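Local structure of GH5 (Bacteroidetes bacterium AC2a, 4YHG) at residues 159-164 with 192-197; 100-105 with 118-123. The protein hydrolyses internal beta-1,4-glucosidic linkages of cellulose, acting as a family 5 endoglucanase linked with a polysaccharide utilization locus. The protein carries 1 engineered substitution. All coordinates share one frame; numbering follows the deposited sequence.

Contact 1 (159-164 with 192-197). Engineered in segment 159-164: Ala-164 (natural residue Glu). With BGC (beta-D-glucopyranose), chain C.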
ATOM      1  N   PHE A 159       7.421  -8.229  -4.165  1.00 30.90           N
ATOM      2  CA  PHE A 159       7.736  -8.079  -2.749  1.00 31.06           C
ATOM      3  C   PHE A 159       7.890  -6.612  -2.382  1.00 31.84           C
ATOM      4  O   PHE A 159       8.662  -5.884  -3.007  1.00 32.06           O
ATOM      5  CB  PHE A 159       9.054  -8.737  -2.397  1.00 32.23           C
ATOM      6  CG  PHE A 159       9.056 -10.230  -2.487  1.00 33.70           C
ATOM      7  CD1 PHE A 159       7.890 -10.964  -2.581  1.00 33.67           C
ATOM      8  CD2 PHE A 159      10.261 -10.914  -2.432  1.00 35.23           C
ATOM      9  CE1 PHE A 159       7.931 -12.345  -2.659  1.00 33.89           C
ATOM     10  CE2 PHE A 159      10.296 -12.287  -2.487  1.00 35.59           C
ATOM     11  CZ  PHE A 159       9.131 -12.999  -2.605  1.00 35.02           C
ATOM     12  N   GLU A 160       7.184  -6.190  -1.342  1.00 32.17           N
ATOM     13  CA  GLU A 160       7.311  -4.834  -0.817  1.00 32.57           C
ATOM     14  C   GLU A 160       8.069  -4.933   0.523  1.00 33.40           C
ATOM     15  O   GLU A 160       7.585  -5.566   1.467  1.00 33.69           O
ATOM     16  CB  GLU A 160       5.914  -4.253  -0.676  1.00 32.36           C
ATOM     17  CG  GLU A 160       5.783  -2.892  -0.008  1.00 33.63           C
ATOM     18  CD  GLU A 160       4.320  -2.528   0.226  1.00 32.06           C
ATOM     19  OE1 GLU A 160       3.600  -2.280  -0.789  1.00 30.47           O
ATOM     20  OE2 GLU A 160       3.893  -2.518   1.410  1.00 31.26           O
ATOM     21  N   THR A 161       9.267  -4.337   0.588  1.00 33.96           N
ATOM     22  CA  THR A 161      10.206  -4.589   1.686  1.00 34.79           C
ATOM     23  C   THR A 161       9.615  -4.387   3.067  1.00 36.88           C
ATOM     24  O   THR A 161       9.784  -5.221   3.942  1.00 38.45           O
ATOM     25  CB  THR A 161      11.424  -3.675   1.608  1.00 36.00           C
ATOM     26  OG1 THR A 161      11.004  -2.304   1.514  1.00 35.68           O
ATOM     27  CG2 THR A 161      12.291  -4.035   0.409  1.00 37.20           C
ATOM     28  N   LEU A 162       8.950  -3.245   3.255  1.00 38.39           N
ATOM     29  CA  LEU A 162       8.431  -2.790   4.559  1.00 39.14           C
ATOM     30  C   LEU A 162       7.155  -2.042   4.315  1.00 36.15           C
ATOM     31  O   LEU A 162       6.869  -1.706   3.195  1.00 36.39           O
ATOM     32  CB  LEU A 162       9.426  -1.820   5.205  1.00 40.87           C
ATOM     33  CG  LEU A 162      10.757  -2.438   5.574  1.00 43.10           C
ATOM     34  CD1 LEU A 162      11.806  -1.364   5.740  1.00 45.52           C
ATOM     35  CD2 LEU A 162      10.582  -3.246   6.847  1.00 45.79           C
ATOM     36  N   ASN A 163       6.405  -1.748   5.359  1.00 36.73           N
ATOM     37  CA  ASN A 163       5.198  -0.952   5.202  1.00 36.84           C
ATOM     38  C   ASN A 163       5.391   0.544   5.499  1.00 37.84           C
ATOM     39  O   ASN A 163       5.952   1.255   4.689  1.00 40.70           O
ATOM     40  CB  ASN A 163       4.056  -1.545   6.026  1.00 35.68           C
ATOM     41  CG  ASN A 163       2.744  -0.823   5.794  1.00 32.20           C
ATOM     42  OD1 ASN A 163       2.425  -0.437   4.670  1.00 30.49           O
ATOM     43  ND2 ASN A 163       1.986  -0.643   6.844  1.00 31.31           N
ATOM     44  N   ALA A 164       4.941   1.013   6.653  1.00 41.34           N
ATOM     45  CA  ALA A 164       4.915   2.449   6.974  1.00 41.70           C
ATOM     46  C   ALA A 164       5.693   2.635   8.271  1.00 42.32           C
ATOM     47  O   ALA A 164       5.152   2.514   9.374  1.00 42.94           O
ATOM     48  CB  ALA A 164       3.478   2.947   7.116  1.00 40.35           C
ATOM     49  N   VAL A 192      19.023  -3.668   3.016  1.00 47.42           N
ATOM     50  CA  VAL A 192      19.182  -5.008   3.579  1.00 47.98           C
ATOM     51  C   VAL A 192      18.095  -5.980   3.096  1.00 46.31           C
ATOM     52  O   VAL A 192      18.376  -7.140   2.833  1.00 47.74           O
ATOM     53  CB  VAL A 192      19.187  -4.936   5.114  1.00 49.93           C
ATOM     54  CG1 VAL A 192      18.933  -6.300   5.735  1.00 51.27           C
ATOM     55  CG2 VAL A 192      20.529  -4.387   5.583  1.00 52.03           C
ATOM     56  N   CYS A 193      16.864  -5.504   2.981  1.00 43.82           N
ATOM     57  CA  CYS A 193      15.775  -6.319   2.439  1.00 42.59           C
ATOM     58  C   CYS A 193      15.991  -6.668   0.957  1.00 41.48           C
ATOM     59  O   CYS A 193      15.727  -7.798   0.549  1.00 41.53           O
ATOM     60  CB  CYS A 193      14.421  -5.613   2.614  1.00 39.96           C
ATOM     61  SG  CYS A 193      13.926  -5.340   4.331  1.00 40.66           S
ATOM     62  N   VAL A 194      16.449  -5.697   0.163  1.00 40.27           N
ATOM     63  CA  VAL A 194      16.711  -5.942  -1.245  1.00 39.94           C
ATOM     64  C   VAL A 194      17.858  -6.946  -1.356  1.00 42.30           C
ATOM     65  O   VAL A 194      17.774  -7.892  -2.127  1.00 41.81           O
ATOM     66  CB  VAL A 194      17.034  -4.654  -2.022  1.00 39.27           C
ATOM     67  CG1 VAL A 194      17.637  -4.975  -3.386  1.00 40.23           C
ATOM     68  CG2 VAL A 194      15.780  -3.803  -2.199  1.00 37.07           C
ATOM     69  N   ASP A 195      18.914  -6.751  -0.578  1.00 44.46           N
ATOM     70  CA  ASP A 195      20.025  -7.702  -0.570  1.00 47.66           C
ATOM     71  C   ASP A 195      19.522  -9.130  -0.314  1.00 47.12           C
ATOM     72  O   ASP A 195      19.851 -10.065  -1.044  1.00 48.18           O
ATOM     73  CB  ASP A 195      21.078  -7.307   0.479  1.00 50.90           C
ATOM     74  CG  ASP A 195      21.921  -6.075   0.062  1.00 53.25           C
ATOM     75  OD1 ASP A 195      21.594  -5.432  -0.958  1.00 52.33           O
ATOM     76  OD2 ASP A 195      22.920  -5.752   0.762  1.00 56.18           O
ATOM     77  N   ALA A 196      18.688  -9.291   0.703  1.00 46.19           N
ATOM     78  CA  ALA A 196      18.214 -10.619   1.080  1.00 45.18           C
ATOM     79  C   ALA A 196      17.287 -11.239   0.035  1.00 42.74           C
ATOM     80  O   ALA A 196      17.366 -12.420  -0.237  1.00 42.60           O
ATOM     81  CB  ALA A 196      17.546 -10.570   2.446  1.00 44.85           C
ATOM     82  N   ILE A 197      16.418 -10.439  -0.566  1.00 41.52           N
ATOM     83  CA  ILE A 197      15.528 -10.946  -1.597  1.00 40.01           C
ATOM     84  C   ILE A 197      16.353 -11.482  -2.770  1.00 41.49           C
ATOM     85  O   ILE A 197      16.110 -12.581  -3.261  1.00 41.34           O
ATOM     86  CB  ILE A 197      14.531  -9.879  -2.061  1.00 38.91           C
ATOM     87  CG1 ILE A 197      13.531  -9.581  -0.925  1.00 38.47           C
ATOM     88  CG2 ILE A 197      13.788 -10.359  -3.310  1.00 37.85           C
ATOM     89  CD1 ILE A 197      12.740  -8.314  -1.093  1.00 36.66           C
TER
HETATM   90  C2  BGC C   1      -1.650   1.173   7.284  1.00 58.04           C
HETATM   91  C3  BGC C   1      -2.971   0.354   7.257  1.00 55.93           C
HETATM   92  C4  BGC C   1      -4.069   1.209   7.923  1.00 54.96           C
HETATM   93  C5  BGC C   1      -4.256   2.460   7.080  1.00 55.18           C
HETATM   94  C6  BGC C   1      -5.523   3.249   7.421  1.00 50.90           C
HETATM   95  C1  BGC C   1      -1.826   2.653   6.811  1.00 61.08           C
HETATM   96  O1  BGC C   1      -0.695   3.484   7.179  1.00 60.46           O
HETATM   97  O2  BGC C   1      -0.650   0.513   6.485  1.00 47.80           O
HETATM   98  O3  BGC C   1      -2.804  -0.950   7.884  1.00 46.11           O
HETATM   99  O4  BGC C   1      -5.315   0.531   8.120  1.00 57.29           O
HETATM  100  O5  BGC C   1      -3.065   3.252   7.288  1.00 60.67           O
HETATM  101  O6  BGC C   1      -5.366   3.831   8.717  1.00 49.60           O
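The fourth strand of the TIM barrel meets the helix that follows it in the beta-alpha-beta crossover here, with Phe-159 and Thr-161 reaching out to Ile-197 and Cys-193 of helix 181-199. Phe-159 offers the edge of its ring: CD2 lies 3.7 Å from Ile-197 CG2, near the ring plane, and 3.8 Å from Ile-197 CD1. The two side chains slide past each other in opposite directions, the ethyl arm of Ile-197 running back until its CD1 is 3.9 Å from Phe-159 CB. Trimming Ile-197 to an alanine would take away CG1, CG2 and CD1, and would probably leave a gap beside the Phe-159 ring edge. One turn down the helix, Thr-161 CG2 presses close on Cys-193 CB at 3.4 Å. With chi1 at 53°, OG1 sits between the backbone N and the carbonyl carbon, where it bonds Asn-190 OD1, and CG2 is left to face the cysteine. Leu-162 adds a looser touch, its CG 4.5 Å from Cys-193 SG. Past the strand end the chain turns inward to the glycan pocket, and Asn-163 ND2 donates an almost straight bond (2.9 Å, 173°) to O2 of the glucose. Ala-164, next in line, is an engineered replacement of glutamate. The seam with the helix is thus made of hydrocarbon and sulfur, so its hold rests on shape and burial, while the carbonyl O of Thr-161 takes the indole N-H of Trp-143.

Contact 2 (100-105 with 118-123). With BGC (beta-D-glucopyranose), chain C.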
ATOM      1  N   ILE A 100       3.144  -8.894  -1.607  1.00 29.15           N
ATOM      2  CA  ILE A 100       3.211  -9.228  -0.181  1.00 30.19           C
ATOM      3  C   ILE A 100       4.307  -8.414   0.498  1.00 30.98           C
ATOM      4  O   ILE A 100       5.166  -7.827  -0.188  1.00 29.86           O
ATOM      5  CB  ILE A 100       3.422 -10.742   0.069  1.00 32.06           C
ATOM      6  CG1 ILE A 100       4.676 -11.270  -0.619  1.00 32.04           C
ATOM      7  CG2 ILE A 100       2.204 -11.515  -0.411  1.00 32.21           C
ATOM      8  CD1 ILE A 100       4.997 -12.697  -0.271  1.00 33.77           C
ATOM      9  N   ASN A 101       4.278  -8.379   1.837  1.00 31.82           N
ATOM     10  CA  ASN A 101       5.159  -7.492   2.585  1.00 33.39           C
ATOM     11  C   ASN A 101       5.373  -7.871   4.055  1.00 34.44           C
ATOM     12  O   ASN A 101       4.900  -8.891   4.540  1.00 33.92           O
ATOM     13  CB  ASN A 101       4.592  -6.051   2.520  1.00 33.56           C
ATOM     14  CG  ASN A 101       3.440  -5.825   3.511  1.00 34.97           C
ATOM     15  OD1 ASN A 101       3.035  -6.732   4.219  1.00 38.75           O
ATOM     16  ND2 ASN A 101       2.932  -4.606   3.577  1.00 35.09           N
ATOM     17  N   ILE A 102       6.124  -7.019   4.746  1.00 35.77           N
ATOM     18  CA  ILE A 102       6.205  -7.018   6.189  1.00 37.44           C
ATOM     19  C   ILE A 102       5.354  -5.818   6.638  1.00 37.80           C
ATOM     20  O   ILE A 102       5.681  -4.669   6.327  1.00 36.23           O
ATOM     21  CB  ILE A 102       7.653  -6.855   6.675  1.00 39.23           C
ATOM     22  CG1 ILE A 102       8.530  -7.984   6.114  1.00 40.24           C
ATOM     23  CG2 ILE A 102       7.682  -6.795   8.199  1.00 41.03           C
ATOM     24  CD1 ILE A 102       9.913  -8.082   6.748  1.00 42.28           C
ATOM     25  N   HIS A 103       4.256  -6.082   7.355  1.00 38.43           N
ATOM     26  CA  HIS A 103       3.253  -5.036   7.611  1.00 37.56           C
ATOM     27  C   HIS A 103       3.292  -4.524   9.063  1.00 38.63           C
ATOM     28  O   HIS A 103       4.181  -3.734   9.388  1.00 39.04           O
ATOM     29  CB  HIS A 103       1.867  -5.517   7.180  1.00 35.67           C
ATOM     30  CG  HIS A 103       0.887  -4.407   6.945  1.00 34.62           C
ATOM     31  ND1 HIS A 103       0.868  -3.657   5.785  1.00 31.87           N
ATOM     32  CD2 HIS A 103      -0.119  -3.930   7.716  1.00 33.85           C
ATOM     33  CE1 HIS A 103      -0.096  -2.762   5.860  1.00 31.12           C
ATOM     34  NE2 HIS A 103      -0.704  -2.902   7.025  1.00 32.64           N
ATOM     35  N   HIS A 104       2.395  -4.965   9.947  1.00 38.61           N
ATOM     36  CA  HIS A 104       2.341  -4.320  11.276  1.00 41.69           C
ATOM     37  C   HIS A 104       3.518  -4.555  12.201  1.00 42.45           C
ATOM     38  O   HIS A 104       3.654  -3.864  13.201  1.00 44.23           O
ATOM     39  CB  HIS A 104       0.995  -4.523  11.999  1.00 41.96           C
ATOM     40  CG  HIS A 104      -0.101  -3.704  11.401  1.00 39.95           C
ATOM     41  ND1 HIS A 104       0.064  -2.374  11.086  1.00 38.54           N
ATOM     42  CD2 HIS A 104      -1.354  -4.029  11.015  1.00 40.12           C
ATOM     43  CE1 HIS A 104      -1.043  -1.908  10.544  1.00 37.68           C
ATOM     44  NE2 HIS A 104      -1.923  -2.891  10.496  1.00 39.04           N
ATOM     45  N   ASP A 105       4.386  -5.494  11.845  1.00 43.45           N
ATOM     46  CA  ASP A 105       5.695  -5.623  12.499  1.00 45.22           C
ATOM     47  C   ASP A 105       6.344  -4.236  12.697  1.00 45.62           C
ATOM     48  O   ASP A 105       6.934  -3.960  13.755  1.00 45.45           O
ATOM     49  CB  ASP A 105       6.639  -6.516  11.679  1.00 44.00           C
ATOM     50  CG  ASP A 105       6.059  -7.895  11.397  1.00 43.91           C
ATOM     51  OD1 ASP A 105       5.181  -8.002  10.491  1.00 42.06           O
ATOM     52  OD2 ASP A 105       6.503  -8.869  12.058  1.00 43.78           O
ATOM     53  N   HIS A 118       6.398  -5.065  18.774  1.00 49.94           N
ATOM     54  CA  HIS A 118       6.850  -4.615  17.457  1.00 48.32           C
ATOM     55  C   HIS A 118       8.396  -4.559  17.389  1.00 49.87           C
ATOM     56  O   HIS A 118       9.006  -3.533  17.643  1.00 50.79           O
ATOM     57  CB  HIS A 118       6.178  -3.286  17.071  1.00 46.13           C
ATOM     58  CG  HIS A 118       4.678  -3.371  16.982  1.00 45.05           C
ATOM     59  ND1 HIS A 118       4.009  -3.674  15.810  1.00 42.78           N
ATOM     60  CD2 HIS A 118       3.718  -3.218  17.933  1.00 45.29           C
ATOM     61  CE1 HIS A 118       2.705  -3.684  16.040  1.00 42.40           C
ATOM     62  NE2 HIS A 118       2.504  -3.413  17.320  1.00 43.91           N
ATOM     63  N   TRP A 119       9.000  -5.701  17.053  1.00 50.99           N
ATOM     64  CA  TRP A 119      10.469  -5.869  16.909  1.00 52.77           C
ATOM     65  C   TRP A 119      11.091  -4.896  15.916  1.00 50.98           C
ATOM     66  O   TRP A 119      12.246  -4.508  16.043  1.00 52.89           O
ATOM     67  CB  TRP A 119      10.807  -7.318  16.487  1.00 53.38           C
ATOM     68  CG  TRP A 119      10.248  -7.712  15.152  1.00 50.72           C
ATOM     69  CD1 TRP A 119       9.021  -8.263  14.897  1.00 49.12           C
ATOM     70  CD2 TRP A 119      10.900  -7.583  13.886  1.00 50.17           C
ATOM     71  NE1 TRP A 119       8.868  -8.483  13.542  1.00 46.87           N
ATOM     72  CE2 TRP A 119      10.008  -8.075  12.899  1.00 46.95           C
ATOM     73  CE3 TRP A 119      12.159  -7.106  13.483  1.00 51.13           C
ATOM     74  CZ2 TRP A 119      10.331  -8.093  11.545  1.00 45.25           C
ATOM     75  CZ3 TRP A 119      12.474  -7.124  12.118  1.00 48.98           C
ATOM     76  CH2 TRP A 119      11.559  -7.614  11.174  1.00 46.08           C
ATOM     77  N   LEU A 120      10.310  -4.505  14.920  1.00 48.51           N
ATOM     78  CA  LEU A 120      10.774  -3.611  13.880  1.00 45.91           C
ATOM     79  C   LEU A 120      10.692  -2.144  14.355  1.00 46.20           C
ATOM     80  O   LEU A 120       9.831  -1.370  13.935  1.00 44.18           O
ATOM     81  CB  LEU A 120       9.937  -3.879  12.652  1.00 43.10           C
ATOM     82  CG  LEU A 120      10.307  -3.253  11.305  1.00 41.81           C
ATOM     83  CD1 LEU A 120      11.798  -3.336  11.033  1.00 43.35           C
ATOM     84  CD2 LEU A 120       9.524  -3.947  10.217  1.00 38.65           C
ATOM     85  N   ASP A 121      11.626  -1.771  15.229  1.00 48.94           N
ATOM     86  CA  ASP A 121      11.524  -0.545  16.058  1.00 50.00           C
ATOM     87  C   ASP A 121      12.511   0.568  15.621  1.00 50.58           C
ATOM     88  O   ASP A 121      13.716   0.483  15.856  1.00 52.42           O
ATOM     89  CB  ASP A 121      11.741  -0.932  17.536  1.00 51.92           C
ATOM     90  CG  ASP A 121      11.335   0.157  18.508  1.00 52.37           C
ATOM     91  OD1 ASP A 121      11.082   1.291  18.084  1.00 50.52           O
ATOM     92  OD2 ASP A 121      11.282  -0.128  19.716  1.00 54.09           O
ATOM     93  N   LEU A 122      11.988   1.611  14.989  1.00 49.50           N
ATOM     94  CA  LEU A 122      12.831   2.652  14.412  1.00 50.68           C
ATOM     95  C   LEU A 122      13.473   3.529  15.477  1.00 53.86           C
ATOM     96  O   LEU A 122      14.649   3.830  15.379  1.00 56.41           O
ATOM     97  CB  LEU A 122      12.039   3.495  13.388  1.00 48.76           C
ATOM     98  CG  LEU A 122      12.785   4.608  12.634  1.00 49.45           C
ATOM     99  CD1 LEU A 122      13.838   4.018  11.718  1.00 50.03           C
ATOM    100  CD2 LEU A 122      11.851   5.467  11.800  1.00 48.23           C
ATOM    101  N   PRO A 123      12.707   3.960  16.497  1.00 55.20           N
ATOM    102  CA  PRO A 123      13.375   4.679  17.575  1.00 57.85           C
ATOM    103  C   PRO A 123      14.517   3.902  18.175  1.00 60.30           C
ATOM    104  O   PRO A 123      15.568   4.488  18.428  1.00 63.47           O
ATOM    105  CB  PRO A 123      12.269   4.874  18.618  1.00 57.67           C
ATOM    106  CG  PRO A 123      11.019   4.922  17.828  1.00 55.12           C
ATOM    107  CD  PRO A 123      11.240   4.122  16.569  1.00 53.25           C
TER
HETATM  108  C2  BGC C   1      -1.650   1.173   7.284  1.00 58.04           C
HETATM  109  C3  BGC C   1      -2.971   0.354   7.257  1.00 55.93           C
HETATM  110  C4  BGC C   1      -4.069   1.209   7.923  1.00 54.96           C
HETATM  111  C5  BGC C   1      -4.256   2.460   7.080  1.00 55.18           C
HETATM  112  C6  BGC C   1      -5.523   3.249   7.421  1.00 50.90           C
HETATM  113  C1  BGC C   1      -1.826   2.653   6.811  1.00 61.08           C
HETATM  114  O1  BGC C   1      -0.695   3.484   7.179  1.00 60.46           O
HETATM  115  O2  BGC C   1      -0.650   0.513   6.485  1.00 47.80           O
HETATM  116  O3  BGC C   1      -2.804  -0.950   7.884  1.00 46.11           O
HETATM  117  O4  BGC C   1      -5.315   0.531   8.120  1.00 57.29           O
HETATM  118  O5  BGC C   1      -3.065   3.252   7.288  1.00 60.67           O
HETATM  119  O6  BGC C   1      -5.366   3.831   8.717  1.00 49.60           O
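The backbones draw nearest at Asp-105 and His-118, whose CA atoms are 5.2 Å apart, where the chain past strand 97-101 enters a short 3-10 turn and 118-123 bends through an inverse gamma turn centred on Leu-120. His-118 brings its ring edge to the carbonyl oxygens of His-104 and Asp-105: ND1 gives a short but bent, weak hydrogen bond to His-104 O (2.6 Å), while NE2 pairs with Thr-112 OG1, so both ring nitrogens have partners. The firmer tie is Trp-119 NE1 to Asp-105 OD2, 2.8 Å and 156° at the hydrogen. The bond uses the anti lone pair of OD2, and that oxygen lies near the indole plane, although carboxylate and ring planes stand 70° apart. Trp-119 CG sits between its own backbone N and carbonyl carbon (chi1 63°), a turn that brings the indole edge back to the aspartate. The carboxylate is buried, and its OD1 takes the backbone N-H of Trp-64, an environment likely to suit a negative charge. Alongside, Ile-102 CG2 meets Leu-120 CD2 at 3.9 Å, the two side chains crossing at a slant, and Leu-120 CB lies over one face of the neighbouring indole. On the pocket side, Asn-101 ND2 donates to His-103 ND1 (3.2 Å) in the plane of the imidazole, fixing its rotation. That leaves His-103 NE2 bonded to O3 of the glucose at 3.0 Å, with His-103 CD2 resting over the face of the His-104 ring. The arrangement belongs to the catalytic face of a TIM barrel: past the C-terminal end of a strand, segments tied by the Trp-119 to Asp-105 bond and the Ile-102 to Leu-120 packing carry His-103 and His-104 of the glycan pocket.

How the contacts relate
Contact 2 closes before contact 1 opens along the chain, and their centres lie about 11 Å apart. They belong to successive strands of the eight-stranded parallel barrel: 97-101 and 157-160 are neighbours, joined where Glu-160 N bonds Ile-100 O and Glu-160 OE2 bonds Asn-101 ND2. Helix 129-149 lies against both, its Leu-139 touching Ile-102 as well as Leu-162 and Cys-193, and Leu-162 also packs on Leu-120. Contact 1 joins the end of strand 157-160 to helix 181-199, whereas contact 2 joins the end of strand 97-101 and the chain just past it to the approach to helix 122-127. At the pocket Asn-163 packs on His-103, so neighbouring strand ends supply adjacent walls of one sugar site.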